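Local structure of putative immunoglobulin A1 protease (Bacteroides ovatus, 3N6Z) at residues 199-204 against 235-240; 267-272 against 339-344; 12-17 against 54-59; 60-65 against 84-89. The protein is of unproven function but is probably a protease acting on immunoglobulin A1. All coordinates share one frame; numbering follows the deposited sequence. Where two conformers were deposited one is given.

The four contacts fall into two pairs at different parts of a parallel beta-solenoid. Contacts 1 and 2 lie 9 Å apart between centres and use neighbouring strands, 237-239 in contact 1 and 268-270 in contact 2, joined where A269 N probably bonds to C237 O at 3.0 Å; contact 2 then covers that face with the C-terminal helix. Contacts 3 and 4 form the N-terminal pair, also 9 Å apart between centres, and meet where Y13 OH lies 2.5 Å from R62 NE and T14 OG1 lies 2.8 Å from N60 OD1. Contacts 2 and 3, on opposite sides of the chain's centre, are 38 Å apart between centres. No active site is identified among them.

Contact 1 (199-204 against 235-240); sequences SYIKNC and ENCYAY
K202 and E235 run alongside each other, and in the conformer given K202 NZ, reached by a straight chain bent only at its last torsion, forms a salt bridge with E235 OE1 at 2.8 Å, meeting the oxygen from above the carboxylate plane. The same ammonium also bonds N236 OD1 at 2.9 Å. Backbone bonds set the strands parallel, one coil of the beta-solenoid on the next: E235 N donates to I201 O (3.0 Å), N203 N to E235 O (3.0 Å) and Y238 N to C204 O (3.2 Å). C204 N meets N236 O only in a weak, bent bond. Both chains turn a corner at an asparagine in left-handed helical conformation, and the two asparagine side chains lie alongside each other, pointing the same way, their amide planes 28° apart, with N203 OD1 3.2 Å from N236 CB; that oxygen also accepts from W349 NE1. Packing supplies the rest. In C204 and C237 SG is anti to the carbonyl carbon, and on this shared face C237 SG lies 3.9 Å from C204 CB and also touches I201 CG2. Like residues therefore repeat from coil to coil as asparagine on asparagine and cysteine on cysteine, while the face that carries K202 and E235 pairs a lysine with a glutamate, whose charges probably offset each other.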
loop_
_atom_site.group_PDB
_atom_site.type_symbol
_atom_site.label_atom_id
_atom_site.label_comp_id
_atom_site.label_asym_id
_atom_site.label_seq_id
_atom_site.Cartn_x
_atom_site.Cartn_y
_atom_site.Cartn_z
ATOM N N SER A 199 7.667 -0.239 -11.110
ATOM C CA SER A 199 6.747 -0.391 -9.982
ATOM C C SER A 199 7.194 0.503 -8.835
ATOM O O SER A 199 8.382 0.496 -8.453
ATOM C CB SER A 199 6.628 -1.831 -9.506
ATOM O OG SER A 199 6.099 -2.693 -10.509
ATOM N N TYR A 200 6.257 1.271 -8.276
ATOM C CA TYR A 200 6.574 2.184 -7.203
ATOM C C TYR A 200 5.345 2.641 -6.442
ATOM O O TYR A 200 4.200 2.535 -6.928
ATOM C CB TYR A 200 7.375 3.392 -7.706
ATOM C CG TYR A 200 6.754 4.239 -8.782
ATOM C CD1 TYR A 200 5.839 5.238 -8.470
ATOM C CD2 TYR A 200 7.176 4.124 -10.113
ATOM C CE1 TYR A 200 5.340 6.072 -9.444
ATOM C CE2 TYR A 200 6.691 4.968 -11.108
ATOM C CZ TYR A 200 5.771 5.939 -10.765
ATOM O OH TYR A 200 5.271 6.783 -11.737
ATOM N N ILE A 201 5.615 3.130 -5.244
ATOM C CA ILE A 201 4.634 3.794 -4.387
ATOM C C ILE A 201 5.157 5.194 -4.128
ATOM O O ILE A 201 6.279 5.358 -3.655
ATOM C CB ILE A 201 4.388 3.039 -3.062
ATOM C CG1 ILE A 201 4.059 1.567 -3.336
ATOM C CG2 ILE A 201 3.288 3.708 -2.226
ATOM C CD1 ILE A 201 4.016 0.641 -2.109
ATOM N N LYS A 202 4.357 6.215 -4.441
ATOM C CA LYS A 202 4.801 7.602 -4.378
ATOM C C LYS A 202 3.711 8.512 -3.826
ATOM O O LYS A 202 2.561 8.415 -4.268
ATOM C CB LYS A 202 5.197 8.075 -5.781
ATOM C CG LYS A 202 5.657 9.546 -5.863
ATOM C CD LYS A 202 6.054 9.966 -7.264
ATOM C CE LYS A 202 6.559 11.401 -7.259
ATOM N NZ LYS A 202 7.773 11.558 -6.387
ATOM N N ASN A 203 4.079 9.431 -2.925
ATOM C CA ASN A 203 3.147 10.400 -2.382
ATOM C C ASN A 203 1.923 9.708 -1.746
ATOM O O ASN A 203 0.772 10.009 -2.069
ATOM C CB ASN A 203 2.734 11.449 -3.437
ATOM C CG ASN A 203 3.737 12.598 -3.536
ATOM O OD1 ASN A 203 4.202 13.142 -2.508
ATOM N ND2 ASN A 203 4.096 12.943 -4.760
ATOM N N CYS A 204 2.225 8.803 -0.832
ATOM C CA CYS A 204 1.212 8.063 -0.085
ATOM C C CYS A 204 1.467 8.091 1.397
ATOM O O CYS A 204 2.583 8.248 1.855
ATOM C CB CYS A 204 1.144 6.579 -0.507
ATOM S SG CYS A 204 0.631 6.319 -2.231
ATOM N N GLU A 235 8.809 6.533 -2.617
ATOM C CA GLU A 235 9.198 7.944 -2.584
ATOM C C GLU A 235 8.076 8.781 -1.967
ATOM O O GLU A 235 6.928 8.570 -2.306
ATOM C CB GLU A 235 9.463 8.347 -4.049
ATOM C CG GLU A 235 9.858 9.705 -4.353
ATOM C CD GLU A 235 10.513 9.709 -5.733
ATOM O OE1 GLU A 235 9.786 9.706 -6.728
ATOM O OE2 GLU A 235 11.755 9.613 -5.799
ATOM N N ASN A 236 8.415 9.754 -1.137
ATOM C CA ASN A 236 7.445 10.684 -0.588
ATOM C C ASN A 236 6.305 9.963 0.120
ATOM O O ASN A 236 5.130 10.247 -0.078
ATOM C CB ASN A 236 6.941 11.660 -1.646
ATOM C CG ASN A 236 8.071 12.315 -2.477
ATOM O OD1 ASN A 236 7.919 12.497 -3.662
ATOM N ND2 ASN A 236 9.167 12.661 -1.856
ATOM N N CYS A 237 6.666 9.004 0.961
ATOM C CA CYS A 237 5.668 8.276 1.756
ATOM C C CYS A 237 5.964 8.359 3.230
ATOM O O CYS A 237 7.117 8.434 3.642
ATOM C CB CYS A 237 5.593 6.798 1.377
ATOM S SG CYS A 237 4.999 6.490 -0.307
ATOM N N TYR A 238 4.916 8.303 4.044
ATOM C CA TYR A 238 5.056 8.136 5.488
ATOM C C TYR A 238 3.925 7.314 6.057
ATOM O O TYR A 238 2.864 7.199 5.444
ATOM C CB TYR A 238 5.235 9.498 6.203
ATOM C CG TYR A 238 4.023 10.126 6.830
ATOM C CD1 TYR A 238 3.114 10.880 6.085
ATOM C CD2 TYR A 238 3.775 9.973 8.187
ATOM C CE1 TYR A 238 1.998 11.474 6.695
ATOM C CE2 TYR A 238 2.681 10.563 8.800
ATOM C CZ TYR A 238 1.778 11.299 8.053
ATOM O OH TYR A 238 0.711 11.882 8.689
ATOM N N ALA A 239 4.144 6.781 7.251
ATOM C CA ALA A 239 3.140 6.004 7.944
ATOM C C ALA A 239 3.142 6.323 9.422
ATOM O O ALA A 239 4.173 6.677 9.994
ATOM C CB ALA A 239 3.354 4.492 7.720
ATOM N N TYR A 240 1.979 6.163 10.045
ATOM C CA TYR A 240 1.859 6.344 11.481
ATOM C C TYR A 240 0.990 5.357 12.203
ATOM O O TYR A 240 0.821 5.442 13.441
ATOM C CB TYR A 240 1.550 7.786 11.837
ATOM C CG TYR A 240 0.217 8.380 11.439
ATOM C CD1 TYR A 240 -0.014 8.819 10.144
ATOM C CD2 TYR A 240 -0.759 8.644 12.405
ATOM C CE1 TYR A 240 -1.184 9.480 9.804
ATOM C CE2 TYR A 240 -1.969 9.285 12.059
ATOM C CZ TYR A 240 -2.150 9.725 10.754
ATOM O OH TYR A 240 -3.296 10.375 10.330
#

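Contact 2 (267-272 against 339-344); sequences NSAAWS and NIIVAW
W344 turns one face of its indole to the carbonyl oxygen of N267, where helix 334-344 packs across a face of the parallel beta-solenoid. The axes of strand 268-270 and helix segment 339-344 come within 9.4 Å, and their directions differ by 145°. N267 O stands 3.0 Å above one face of the indole, offset toward the rim, with CZ2 its nearest ring atom. The opposite face lies on the helix's own backbone: I341 CA is over its centre and I340 O is 3.3 Å from the plane near the rim, so the ring is sandwiched between its own helix and the solenoid. CG anti to the carbonyl carbon (chi1 -64°) sends the W344 indole toward the strand, where CH2 comes 4.2 Å from A269 CB. The second indole is used otherwise. W271 offers I341 an edge: CD1 of the isoleucine lies close to the ring plane, 4.0 Å from CZ3, and the two side chains cross obliquely. W271 also meets Y356 and L337, which enlarge this apolar layer between helix and coil. The polar rim is settled by water. N267 ND2, which also bonds N298 OD1, donates to a water at 2.7 Å; that water lies in the indole plane and accepts from W344 NE1 at 2.9 Å.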
loop_
_atom_site.group_PDB
_atom_site.type_symbol
_atom_site.label_atom_id
_atom_site.label_comp_id
_atom_site.label_asym_id
_atom_site.label_seq_id
_atom_site.Cartn_x
_atom_site.Cartn_y
_atom_site.Cartn_z
ATOM N N ASN A 267 13.059 10.277 0.437
ATOM C CA ASN A 267 12.142 11.296 0.927
ATOM C C ASN A 267 10.921 10.661 1.570
ATOM O O ASN A 267 9.794 10.840 1.128
ATOM C CB ASN A 267 11.728 12.244 -0.205
ATOM C CG ASN A 267 12.900 12.964 -0.786
ATOM O OD1 ASN A 267 13.214 12.849 -2.009
ATOM N ND2 ASN A 267 13.558 13.709 0.031
ATOM N N SER A 268 11.167 9.901 2.621
ATOM C CA SER A 268 10.151 9.140 3.336
ATOM C C SER A 268 10.365 9.207 4.822
ATOM O O SER A 268 11.457 9.563 5.311
ATOM C CB SER A 268 10.102 7.701 2.803
ATOM O OG SER A 268 9.665 7.697 1.409
ATOM N N ALA A 269 9.319 8.894 5.583
ATOM C CA ALA A 269 9.404 9.025 7.035
ATOM C C ALA A 269 8.590 7.960 7.780
ATOM O O ALA A 269 7.453 7.620 7.391
ATOM C CB ALA A 269 8.914 10.421 7.482
ATOM N N ALA A 270 9.157 7.468 8.874
ATOM C CA ALA A 270 8.493 6.533 9.772
ATOM C C ALA A 270 7.952 7.287 10.975
ATOM O O ALA A 270 8.708 7.994 11.661
ATOM C CB ALA A 270 9.472 5.419 10.225
ATOM N N TRP A 271 6.678 7.107 11.247
ATOM C CA TRP A 271 6.027 7.724 12.393
ATOM C C TRP A 271 5.141 6.729 13.117
ATOM O O TRP A 271 4.207 7.109 13.841
ATOM C CB TRP A 271 5.285 8.991 11.938
ATOM C CG TRP A 271 5.098 10.076 12.914
ATOM C CD1 TRP A 271 5.021 9.980 14.273
ATOM C CD2 TRP A 271 4.881 11.452 12.591
ATOM N NE1 TRP A 271 4.836 11.237 14.818
ATOM C CE2 TRP A 271 4.732 12.150 13.808
ATOM C CE3 TRP A 271 4.821 12.160 11.394
ATOM C CZ2 TRP A 271 4.493 13.542 13.853
ATOM C CZ3 TRP A 271 4.599 13.523 11.430
ATOM C CH2 TRP A 271 4.430 14.199 12.655
ATOM N N SER A 272 5.480 5.441 13.006
ATOM C CA SER A 272 4.749 4.341 13.632
ATOM C C SER A 272 5.538 3.748 14.797
ATOM O O SER A 272 6.756 3.614 14.723
ATOM C CB SER A 272 4.521 3.223 12.610
ATOM O OG SER A 272 3.742 3.669 11.530
ATOM N N ASN A 339 7.042 19.798 8.555
ATOM C CA ASN A 339 7.708 20.636 7.528
ATOM C C ASN A 339 8.202 19.826 6.381
ATOM O O ASN A 339 8.007 20.155 5.213
ATOM C CB ASN A 339 8.980 21.351 8.076
ATOM C CG ASN A 339 8.675 22.506 9.013
ATOM O OD1 ASN A 339 7.538 22.981 9.118
ATOM N ND2 ASN A 339 9.710 22.952 9.728
ATOM N N ILE A 340 8.912 18.748 6.722
ATOM C CA ILE A 340 9.550 17.912 5.722
ATOM C C ILE A 340 8.508 17.288 4.782
ATOM O O ILE A 340 8.645 17.325 3.551
ATOM C CB ILE A 340 10.439 16.820 6.393
ATOM C CG1 ILE A 340 11.684 17.475 7.053
ATOM C CG2 ILE A 340 10.848 15.745 5.401
ATOM C CD1 ILE A 340 12.399 16.538 8.012
ATOM N N ILE A 341 7.486 16.683 5.376
ATOM C CA ILE A 341 6.456 15.952 4.626
ATOM C C ILE A 341 5.678 16.894 3.705
ATOM O O ILE A 341 5.533 16.618 2.523
ATOM C CB ILE A 341 5.530 15.190 5.577
ATOM C CG1 ILE A 341 6.286 14.036 6.276
ATOM C CG2 ILE A 341 4.288 14.648 4.824
ATOM C CD1 ILE A 341 5.599 13.444 7.527
ATOM N N VAL A 342 5.235 18.037 4.224
ATOM C CA VAL A 342 4.471 18.957 3.376
ATOM C C VAL A 342 5.321 19.442 2.193
ATOM O O VAL A 342 4.831 19.569 1.085
ATOM C CB VAL A 342 3.873 20.114 4.187
ATOM C CG1 VAL A 342 3.279 21.195 3.287
ATOM C CG2 VAL A 342 2.829 19.570 5.166
ATOM N N ALA A 343 6.615 19.677 2.426
ATOM C CA ALA A 343 7.522 20.101 1.352
ATOM C C ALA A 343 7.714 19.087 0.216
ATOM O O ALA A 343 8.135 19.442 -0.893
ATOM C CB ALA A 343 8.894 20.544 1.965
ATOM N N TRP A 344 7.391 17.823 0.455
ATOM C CA TRP A 344 7.380 16.833 -0.616
ATOM C C TRP A 344 6.515 17.229 -1.807
ATOM O O TRP A 344 6.903 16.993 -2.964
ATOM C CB TRP A 344 6.978 15.453 -0.120
ATOM C CG TRP A 344 7.887 14.840 0.840
ATOM C CD1 TRP A 344 9.199 15.190 1.113
ATOM C CD2 TRP A 344 7.569 13.782 1.744
ATOM N NE1 TRP A 344 9.711 14.392 2.101
ATOM C CE2 TRP A 344 8.734 13.516 2.503
ATOM C CE3 TRP A 344 6.416 13.018 1.969
ATOM C CZ2 TRP A 344 8.771 12.536 3.481
ATOM C CZ3 TRP A 344 6.460 12.017 2.934
ATOM C CH2 TRP A 344 7.632 11.792 3.676
HETATM O O HOH W 1 12.572 14.963 2.220
#

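Contact 3 (12-17 against 54-59); sequences SYTRVP and NATQIR
Chi1 of Y13 (79°) and of T14 (70°) puts Y13 CG and T14 OG1 between backbone N and carbonyl carbon, and from there the phenol arm reaches R59 while T14 faces T56 and R59. The irregular segment 12-17 thereby lines one side of the short helix 55-58, whose N-cap is N54: its OD1 accepts from Q57 N at 2.9 Å, nearly straight on (168°). Y13 OH donates to R59 O over a notably short 2.5 Å, the donor tilted modestly from the carbonyl plane and the oxygen lying at the ring edge; the same hydroxyl is also bonded to R62 NE. The Y13 ring and the R59 guanidinium stand 71° apart, and T14 CG2 wedges between them, centred over the phenol face and, toward the rim, 3.6 Å above the guanidinium. T14 OG1 is hydrogen-bonded to N60 OD1. In the conformer given, R15 sets a guanidinium face over T56 OG1, 3.2 Å from the plane, an approach too badly angled to count as a hydrogen bond. R15 NH1 and R59 NH1 are only 4.2 Å apart, a proximity probably eased by the salt bridge of R59 with D86. Beyond them V16 turns CG1 to Q57 CG, while its CB and CG2 press against T56 CG2, each at a tight 3.4 Å.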
loop_
_atom_site.group_PDB
_atom_site.type_symbol
_atom_site.label_atom_id
_atom_site.label_comp_id
_atom_site.label_asym_id
_atom_site.label_seq_id
_atom_site.Cartn_x
_atom_site.Cartn_y
_atom_site.Cartn_z
ATOM N N SER A 12 -25.908 -7.933 -14.807
ATOM C CA SER A 12 -25.318 -7.577 -13.493
ATOM C C SER A 12 -25.579 -8.642 -12.432
ATOM O O SER A 12 -26.674 -9.206 -12.381
ATOM C CB SER A 12 -25.853 -6.216 -12.980
ATOM O OG SER A 12 -27.129 -6.286 -12.362
ATOM N N TYR A 13 -24.577 -8.899 -11.575
ATOM C CA TYR A 13 -24.825 -9.670 -10.347
ATOM C C TYR A 13 -25.324 -8.856 -9.182
ATOM O O TYR A 13 -25.650 -9.438 -8.146
ATOM C CB TYR A 13 -23.617 -10.467 -9.879
ATOM C CG TYR A 13 -22.531 -9.738 -9.149
ATOM C CD1 TYR A 13 -21.626 -8.938 -9.842
ATOM C CD2 TYR A 13 -22.360 -9.901 -7.777
ATOM C CE1 TYR A 13 -20.621 -8.301 -9.204
ATOM C CE2 TYR A 13 -21.334 -9.273 -7.114
ATOM C CZ TYR A 13 -20.491 -8.467 -7.815
ATOM O OH TYR A 13 -19.471 -7.868 -7.112
ATOM N N THR A 14 -25.286 -7.519 -9.311
ATOM C CA THR A 14 -25.767 -6.591 -8.269
ATOM C C THR A 14 -27.146 -6.006 -8.682
ATOM O O THR A 14 -27.669 -6.289 -9.802
ATOM C CB THR A 14 -24.773 -5.430 -8.073
ATOM O OG1 THR A 14 -24.819 -4.595 -9.223
ATOM C CG2 THR A 14 -23.292 -5.901 -7.888
ATOM N N ARG A 15 -27.713 -5.183 -7.787
ATOM C CA ARG A 15 -29.011 -4.536 -8.038
ATOM C C ARG A 15 -28.951 -3.330 -8.988
ATOM O O ARG A 15 -29.999 -2.779 -9.353
ATOM C CB ARG A 15 -29.687 -4.129 -6.714
ATOM C CG ARG A 15 -28.979 -3.015 -5.953
ATOM C CD ARG A 15 -29.673 -2.743 -4.618
ATOM N NE ARG A 15 -28.920 -1.785 -3.804
ATOM C CZ ARG A 15 -27.876 -2.079 -3.024
ATOM N NH1 ARG A 15 -27.443 -3.350 -2.932
ATOM N NH2 ARG A 15 -27.271 -1.095 -2.321
ATOM N N VAL A 16 -27.738 -2.920 -9.394
ATOM C CA VAL A 16 -27.553 -1.824 -10.380
ATOM C C VAL A 16 -26.977 -2.459 -11.633
ATOM O O VAL A 16 -25.921 -3.108 -11.510
ATOM C CB VAL A 16 -26.576 -0.702 -9.892
ATOM C CG1 VAL A 16 -26.026 0.168 -11.080
ATOM C CG2 VAL A 16 -27.267 0.149 -8.804
ATOM N N PRO A 17 -27.659 -2.286 -12.818
ATOM C CA PRO A 17 -28.884 -1.444 -13.023
ATOM C C PRO A 17 -30.191 -2.123 -12.547
ATOM O O PRO A 17 -30.312 -3.356 -12.639
ATOM C CB PRO A 17 -28.909 -1.227 -14.546
ATOM C CG PRO A 17 -28.245 -2.480 -15.115
ATOM C CD PRO A 17 -27.350 -3.071 -14.033
ATOM N N ASN A 54 -21.461 4.836 -6.483
ATOM C CA ASN A 54 -21.924 4.202 -5.251
ATOM C C ASN A 54 -21.304 2.816 -5.115
ATOM O O ASN A 54 -20.591 2.367 -6.022
ATOM C CB ASN A 54 -23.460 4.181 -5.207
ATOM C CG ASN A 54 -24.072 3.375 -6.300
ATOM O OD1 ASN A 54 -23.607 2.284 -6.612
ATOM N ND2 ASN A 54 -25.164 3.870 -6.856
ATOM N N ALA A 55 -21.562 2.137 -4.012
ATOM C CA ALA A 55 -20.938 0.838 -3.742
ATOM C C ALA A 55 -21.487 -0.284 -4.593
ATOM O O ALA A 55 -20.795 -1.273 -4.833
ATOM C CB ALA A 55 -21.033 0.478 -2.255
ATOM N N THR A 56 -22.707 -0.148 -5.078
ATOM C CA THR A 56 -23.240 -1.186 -5.953
ATOM C C THR A 56 -22.448 -1.161 -7.269
ATOM O O THR A 56 -22.047 -2.206 -7.805
ATOM C CB THR A 56 -24.703 -0.968 -6.233
ATOM O OG1 THR A 56 -25.423 -0.934 -5.002
ATOM C CG2 THR A 56 -25.271 -2.087 -7.119
ATOM N N GLN A 57 -22.179 0.043 -7.762
ATOM C CA GLN A 57 -21.339 0.198 -8.947
ATOM C C GLN A 57 -19.896 -0.288 -8.710
ATOM O O GLN A 57 -19.285 -0.891 -9.599
ATOM C CB GLN A 57 -21.409 1.629 -9.479
ATOM C CG GLN A 57 -22.792 2.010 -10.016
ATOM C CD GLN A 57 -22.896 3.433 -10.512
ATOM O OE1 GLN A 57 -21.957 4.172 -10.469
ATOM N NE2 GLN A 57 -24.084 3.827 -10.937
ATOM N N ILE A 58 -19.321 -0.007 -7.552
ATOM C CA ILE A 58 -17.984 -0.486 -7.298
ATOM C C ILE A 58 -17.930 -2.023 -7.305
ATOM O O ILE A 58 -16.925 -2.619 -7.739
ATOM C CB ILE A 58 -17.337 0.142 -6.015
ATOM C CG1 ILE A 58 -15.840 0.393 -6.230
ATOM C CG2 ILE A 58 -17.580 -0.681 -4.787
ATOM C CD1 ILE A 58 -15.216 1.283 -5.156
ATOM N N ARG A 59 -19.019 -2.661 -6.900
ATOM C CA ARG A 59 -19.132 -4.119 -6.955
ATOM C C ARG A 59 -19.319 -4.657 -8.376
ATOM O O ARG A 59 -19.178 -5.845 -8.583
ATOM C CB ARG A 59 -20.232 -4.599 -6.015
ATOM C CG ARG A 59 -19.843 -4.379 -4.551
ATOM C CD ARG A 59 -21.018 -4.418 -3.600
ATOM N NE ARG A 59 -21.644 -5.726 -3.653
ATOM C CZ ARG A 59 -22.916 -5.939 -4.015
ATOM N NH1 ARG A 59 -23.765 -4.926 -4.246
ATOM N NH2 ARG A 59 -23.358 -7.179 -4.100
#

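Contact 4 (60-65 against 84-89); sequences NMRSVL and IDDWQS
R62 NH2 donates to the backbone oxygen of D86 at 2.7 Å, in a nearly linear bond (166°) that lies in the guanidinium plane but approaches the carbonyl from above its own plane, 44° out. The same nitrogen forms a long salt bridge with D86 OD2 at 3.8 Å; the carboxylate's stronger partner is R59, so D86 probably balances two arginines. The remaining donors are shared out: NE is paired with Y13 OH, and NH1 gives a weak bond to a water at 3.1 Å, which in turn donates to Q88 O at 2.8 Å. The water thus bridges R62 NH1 to the backbone oxygen of Q88. A bend at chi3 (131°) in the R62 side chain helps turn the guanidinium toward segment 84-89. W87 NE1 finds its acceptor outside the two segments, at F122 O. Apolar contact is slight: the selenium of selenomethionine M61 meets W87 CH2 at 4.5 Å, close to the ring plane. The W87 indole stacks on F122 and meets F112 edge-to-face. The weakly bonded helix 61-64 rests M61 against strands 50-52, 71-75 and 100-105, while R62 ties it to the loop running from strand 79-80 to strand 100-105.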
loop_
_atom_site.group_PDB
_atom_site.type_symbol
_atom_site.label_atom_id
_atom_site.label_comp_id
_atom_site.label_asym_id
_atom_site.label_seq_id
_atom_site.Cartn_x
_atom_site.Cartn_y
_atom_site.Cartn_z
ATOM N N ASN A 60 -19.572 -3.802 -9.348
ATOM C CA ASN A 60 -19.652 -4.206 -10.756
ATOM C C ASN A 60 -18.301 -4.204 -11.468
ATOM O O ASN A 60 -18.204 -4.682 -12.597
ATOM C CB ASN A 60 -20.670 -3.364 -11.557
ATOM C CG ASN A 60 -22.108 -3.592 -11.097
ATOM O OD1 ASN A 60 -22.456 -4.700 -10.639
ATOM N ND2 ASN A 60 -22.951 -2.552 -11.219
HETATM N N MSE A 61 -17.242 -3.688 -10.815
HETATM C CA MSE A 61 -15.925 -3.637 -11.462
HETATM C C MSE A 61 -15.519 -5.034 -11.954
HETATM O O MSE A 61 -14.990 -5.173 -13.053
HETATM C CB MSE A 61 -14.852 -3.098 -10.529
HETATM C CG MSE A 61 -15.043 -1.646 -10.140
HETATM SE SE MSE A 61 -13.715 -1.046 -8.877
HETATM C CE MSE A 61 -12.163 -1.163 -10.069
ATOM N N ARG A 62 -15.692 -6.040 -11.108
ATOM C CA ARG A 62 -15.225 -7.385 -11.463
ATOM C C ARG A 62 -15.870 -7.918 -12.735
ATOM O O ARG A 62 -15.264 -8.704 -13.482
ATOM C CB ARG A 62 -15.475 -8.338 -10.314
ATOM C CG ARG A 62 -16.916 -8.501 -9.924
ATOM C CD ARG A 62 -16.894 -9.676 -8.938
ATOM N NE ARG A 62 -17.592 -9.465 -7.707
ATOM C CZ ARG A 62 -17.262 -10.003 -6.514
ATOM N NH1 ARG A 62 -16.133 -10.743 -6.285
ATOM N NH2 ARG A 62 -18.073 -9.730 -5.506
ATOM N N SER A 63 -17.086 -7.459 -13.029
ATOM C CA SER A 63 -17.874 -7.959 -14.165
ATOM C C SER A 63 -17.385 -7.411 -15.506
ATOM O O SER A 63 -17.756 -7.927 -16.532
ATOM C CB SER A 63 -19.345 -7.593 -13.953
ATOM O OG SER A 63 -19.792 -7.978 -12.637
ATOM N N VAL A 64 -16.595 -6.331 -15.478
ATOM C CA VAL A 64 -16.191 -5.650 -16.724
ATOM C C VAL A 64 -14.677 -5.652 -16.963
ATOM O O VAL A 64 -14.174 -5.056 -17.925
ATOM C CB VAL A 64 -16.766 -4.200 -16.782
ATOM C CG1 VAL A 64 -18.286 -4.215 -16.867
ATOM C CG2 VAL A 64 -16.206 -3.337 -15.642
ATOM N N LEU A 65 -13.928 -6.367 -16.118
ATOM C CA LEU A 65 -12.496 -6.603 -16.346
ATOM C C LEU A 65 -12.296 -7.419 -17.643
ATOM O O LEU A 65 -13.174 -8.211 -18.032
ATOM C CB LEU A 65 -11.871 -7.297 -15.169
ATOM C CG LEU A 65 -11.888 -6.509 -13.842
ATOM C CD1 LEU A 65 -11.350 -7.382 -12.706
ATOM C CD2 LEU A 65 -11.111 -5.143 -13.952
ATOM N N ILE A 84 -21.150 -4.361 2.801
ATOM C CA ILE A 84 -20.708 -5.185 1.656
ATOM C C ILE A 84 -19.833 -6.311 2.179
ATOM O O ILE A 84 -18.742 -6.057 2.707
ATOM C CB ILE A 84 -19.915 -4.366 0.597
ATOM C CG1 ILE A 84 -20.762 -3.214 0.032
ATOM C CG2 ILE A 84 -19.347 -5.282 -0.518
ATOM C CD1 ILE A 84 -22.153 -3.590 -0.356
ATOM N N ASP A 85 -20.319 -7.544 2.011
ATOM C CA ASP A 85 -19.683 -8.769 2.484
ATOM C C ASP A 85 -19.067 -9.622 1.378
ATOM O O ASP A 85 -18.393 -10.611 1.660
ATOM C CB ASP A 85 -20.735 -9.650 3.184
ATOM C CG ASP A 85 -21.279 -9.038 4.449
ATOM O OD1 ASP A 85 -20.621 -8.185 5.063
ATOM O OD2 ASP A 85 -22.393 -9.467 4.828
ATOM N N ASP A 86 -19.330 -9.276 0.121
ATOM C CA ASP A 86 -18.988 -10.189 -0.990
ATOM C C ASP A 86 -17.747 -9.816 -1.782
ATOM O O ASP A 86 -17.535 -10.350 -2.889
ATOM C CB ASP A 86 -20.203 -10.357 -1.955
ATOM C CG ASP A 86 -20.555 -9.085 -2.726
ATOM O OD1 ASP A 86 -20.131 -7.983 -2.342
ATOM O OD2 ASP A 86 -21.326 -9.174 -3.718
ATOM N N TRP A 87 -16.903 -8.919 -1.261
ATOM C CA TRP A 87 -15.716 -8.558 -2.032
ATOM C C TRP A 87 -14.691 -9.676 -1.997
ATOM O O TRP A 87 -14.316 -10.137 -0.928
ATOM C CB TRP A 87 -15.078 -7.310 -1.478
ATOM C CG TRP A 87 -14.079 -6.727 -2.400
ATOM C CD1 TRP A 87 -12.713 -6.907 -2.363
ATOM C CD2 TRP A 87 -14.329 -5.819 -3.471
ATOM N NE1 TRP A 87 -12.110 -6.180 -3.362
ATOM C CE2 TRP A 87 -13.077 -5.468 -4.027
ATOM C CE3 TRP A 87 -15.489 -5.229 -4.001
ATOM C CZ2 TRP A 87 -12.967 -4.568 -5.082
ATOM C CZ3 TRP A 87 -15.362 -4.336 -5.049
ATOM C CH2 TRP A 87 -14.124 -4.035 -5.594
ATOM N N GLN A 88 -14.185 -10.020 -3.172
ATOM C CA GLN A 88 -12.901 -10.688 -3.279
ATOM C C GLN A 88 -12.075 -9.823 -4.239
ATOM O O GLN A 88 -12.605 -9.096 -5.076
ATOM C CB GLN A 88 -13.060 -12.141 -3.726
ATOM C CG GLN A 88 -13.858 -12.974 -2.703
ATOM C CD GLN A 88 -13.940 -14.449 -3.045
ATOM O OE1 GLN A 88 -13.360 -14.902 -4.025
ATOM N NE2 GLN A 88 -14.635 -15.204 -2.212
ATOM N N SER A 89 -10.765 -9.872 -4.079
ATOM C CA SER A 89 -9.899 -8.962 -4.797
ATOM C C SER A 89 -10.087 -9.029 -6.309
ATOM O O SER A 89 -10.365 -10.102 -6.868
ATOM C CB SER A 89 -8.454 -9.177 -4.414
ATOM O OG SER A 89 -7.969 -10.404 -4.906
HETATM O O HOH W 2 -13.558 -9.721 -7.669
#